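PDB 2HZG: mandelate racemase/muconate lactonizing enzyme/Enolase superfamily from Rhodobacter sphaeroides, which belongs to the enolase superfamily, pairing an enolase-type N-terminal domain with a TIM-barrel-like C-terminal domain, and carries bound sodium. Local coordinates for residues L196-G201 against L224-P229. Sequence-based numbering, arbitrary orientation.
Sequences LMVDVG and LWLEEP. With NA (sodium ion), chain C.
Glu227 and Asp199 stand side by side on one face of two neighbouring parallel strands and share one sodium ion. Glu227 CB packs 3.5 Å from Val198 O. Its CG lies alongside the Asp199 carboxylate. With CG anti to the backbone N (chi1 174°) and the rest of the chain extended, the carboxylate reaches the ion. It stacks on that of Asp199, the two planes 14° apart. Glu227 OE2 binds sodium at 2.3 Å, as does Asp199 OD2, and the cation probably offsets the repulsion between the two acids. Glu227 OE1 takes a bent hydrogen bond from Trp225 NE1 through its anti lone pair (3.0 Å), and also a salt bridge from Lys165. These bonds limit rotation of the carboxylate. Asp199 OD1 accepts from Gly201 N in an Asx turn, above the carboxylate plane. Toward the start of the strands, Met197 CG sits over one face of the Trp225 indole, 3.5 Å from the six-membered ring centroid. Met197 SD lies farther out above that ring, a Met-aromatic contact, and touches Leu224 CD2. On the opposite face, which carries Val198 and Leu226, Val200 CG1 from the loop just past the strand meets Leu226 CD1 at 3.8 Å. Backbone bonds, including Glu227 N to Val198 O at 2.7 Å, join the strands. Glu254 completes the protein ligands of the ion, an acidic trio at or just past the C-terminal ends of three successive barrel strands that is characteristic of the metal site in the enolase superfamily.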
loop_
_atom_site.group_PDB
_atom_site.type_symbol
_atom_site.label_atom_id
_atom_site.label_comp_id
_atom_site.label_asym_id
_atom_site.label_seq_id
_atom_site.Cartn_x
_atom_site.Cartn_y
_atom_site.Cartn_z
ATOM N N LEU A 196 7.152 -19.762 -23.444
ATOM C CA LEU A 196 6.577 -20.215 -22.195
ATOM C C LEU A 196 7.037 -19.302 -21.069
ATOM O O LEU A 196 8.233 -19.023 -20.931
ATOM C CB LEU A 196 6.949 -21.674 -21.895
ATOM C CG LEU A 196 6.439 -22.295 -20.592
ATOM C CD1 LEU A 196 4.909 -22.323 -20.502
ATOM C CD2 LEU A 196 7.003 -23.698 -20.416
ATOM N N MET A 197 6.071 -18.823 -20.288
ATOM C CA MET A 197 6.357 -17.974 -19.146
ATOM C C MET A 197 5.765 -18.630 -17.905
ATOM O O MET A 197 4.794 -19.387 -18.000
ATOM C CB MET A 197 5.797 -16.570 -19.352
ATOM C CG MET A 197 6.482 -15.769 -20.468
ATOM S SD MET A 197 5.997 -16.240 -22.164
ATOM C CE MET A 197 4.384 -15.597 -22.260
ATOM N N VAL A 198 6.374 -18.342 -16.753
ATOM C CA VAL A 198 5.937 -18.888 -15.481
ATOM C C VAL A 198 5.782 -17.777 -14.449
ATOM O O VAL A 198 6.669 -16.938 -14.285
ATOM C CB VAL A 198 6.910 -19.983 -14.958
ATOM C CG1 VAL A 198 6.488 -20.494 -13.552
ATOM C CG2 VAL A 198 7.016 -21.137 -15.971
ATOM N N ASP A 199 4.644 -17.792 -13.769
ATOM C CA ASP A 199 4.309 -16.797 -12.758
ATOM C C ASP A 199 4.049 -17.520 -11.451
ATOM O O ASP A 199 3.152 -18.346 -11.359
ATOM C CB ASP A 199 3.071 -16.031 -13.244
ATOM C CG ASP A 199 2.449 -15.120 -12.181
ATOM O OD1 ASP A 199 3.027 -14.877 -11.102
ATOM O OD2 ASP A 199 1.320 -14.634 -12.459
ATOM N N VAL A 200 4.854 -17.223 -10.440
ATOM C CA VAL A 200 4.749 -17.917 -9.151
ATOM C C VAL A 200 4.043 -17.149 -8.028
ATOM O O VAL A 200 4.012 -17.605 -6.877
ATOM C CB VAL A 200 6.117 -18.493 -8.679
ATOM C CG1 VAL A 200 6.633 -19.499 -9.724
ATOM C CG2 VAL A 200 7.143 -17.393 -8.437
ATOM N N GLY A 201 3.457 -16.005 -8.369
ATOM C CA GLY A 201 2.615 -15.290 -7.429
ATOM C C GLY A 201 3.239 -14.996 -6.070
ATOM O O GLY A 201 2.593 -15.187 -5.042
ATOM N N LEU A 224 10.907 -18.242 -20.774
ATOM C CA LEU A 224 11.332 -16.871 -21.065
ATOM C C LEU A 224 11.524 -16.018 -19.795
ATOM O O LEU A 224 12.532 -15.326 -19.652
ATOM C CB LEU A 224 10.331 -16.200 -22.023
ATOM C CG LEU A 224 10.535 -14.720 -22.392
ATOM C CD1 LEU A 224 11.815 -14.528 -23.207
ATOM C CD2 LEU A 224 9.305 -14.153 -23.136
ATOM N N TRP A 225 10.536 -16.043 -18.897
ATOM C CA TRP A 225 10.640 -15.271 -17.685
ATOM C C TRP A 225 9.976 -15.972 -16.521
ATOM O O TRP A 225 9.092 -16.832 -16.691
ATOM C CB TRP A 225 10.111 -13.820 -17.857
ATOM C CG TRP A 225 8.579 -13.637 -17.852
ATOM C CD1 TRP A 225 7.686 -14.013 -16.868
ATOM C CD2 TRP A 225 7.794 -12.980 -18.864
ATOM N NE1 TRP A 225 6.394 -13.641 -17.230
ATOM C CE2 TRP A 225 6.444 -13.004 -18.443
ATOM C CE3 TRP A 225 8.109 -12.372 -20.088
ATOM C CZ2 TRP A 225 5.410 -12.454 -19.214
ATOM C CZ3 TRP A 225 7.091 -11.826 -20.840
ATOM C CH2 TRP A 225 5.754 -11.865 -20.396
ATOM N N LEU A 226 10.439 -15.592 -15.339
ATOM C CA LEU A 226 9.900 -16.041 -14.076
ATOM C C LEU A 226 9.336 -14.806 -13.422
ATOM O O LEU A 226 10.062 -13.868 -13.120
ATOM C CB LEU A 226 11.012 -16.654 -13.213
ATOM C CG LEU A 226 10.610 -16.991 -11.773
ATOM C CD1 LEU A 226 9.517 -18.078 -11.753
ATOM C CD2 LEU A 226 11.866 -17.384 -10.958
ATOM N N GLU A 227 8.025 -14.817 -13.204
ATOM C CA GLU A 227 7.276 -13.636 -12.789
ATOM C C GLU A 227 6.953 -13.676 -11.293
ATOM O O GLU A 227 6.595 -14.724 -10.751
ATOM C CB GLU A 227 6.008 -13.548 -13.645
ATOM C CG GLU A 227 5.021 -12.465 -13.279
ATOM C CD GLU A 227 3.900 -12.350 -14.297
ATOM O OE1 GLU A 227 4.093 -12.717 -15.478
ATOM O OE2 GLU A 227 2.825 -11.844 -13.917
ATOM N N GLU A 228 7.130 -12.533 -10.631
ATOM C CA GLU A 228 6.808 -12.382 -9.205
ATOM C C GLU A 228 7.390 -13.484 -8.313
ATOM O O GLU A 228 6.635 -14.129 -7.576
ATOM C CB GLU A 228 5.280 -12.317 -8.999
ATOM C CG GLU A 228 4.639 -11.015 -9.488
ATOM C CD GLU A 228 3.579 -10.504 -8.516
ATOM O OE1 GLU A 228 3.846 -9.455 -7.838
ATOM O OE2 GLU A 228 2.507 -11.177 -8.401
ATOM N N PRO A 229 8.722 -13.722 -8.375
ATOM C CA PRO A 229 9.227 -14.802 -7.489
ATOM C C PRO A 229 9.033 -14.506 -5.986
ATOM O O PRO A 229 8.926 -15.429 -5.194
ATOM C CB PRO A 229 10.735 -14.877 -7.823
ATOM C CG PRO A 229 11.054 -13.499 -8.431
ATOM C CD PRO A 229 9.800 -13.080 -9.164
HETATM NA NA NA C . 0.964 -12.325 -12.576
HETATM O O HOH W 1 1.905 -12.947 -9.965
HETATM O O HOH W 2 -1.160 -12.215 -11.338
HETATM O O HOH W 3 -0.668 -12.615 -14.538
#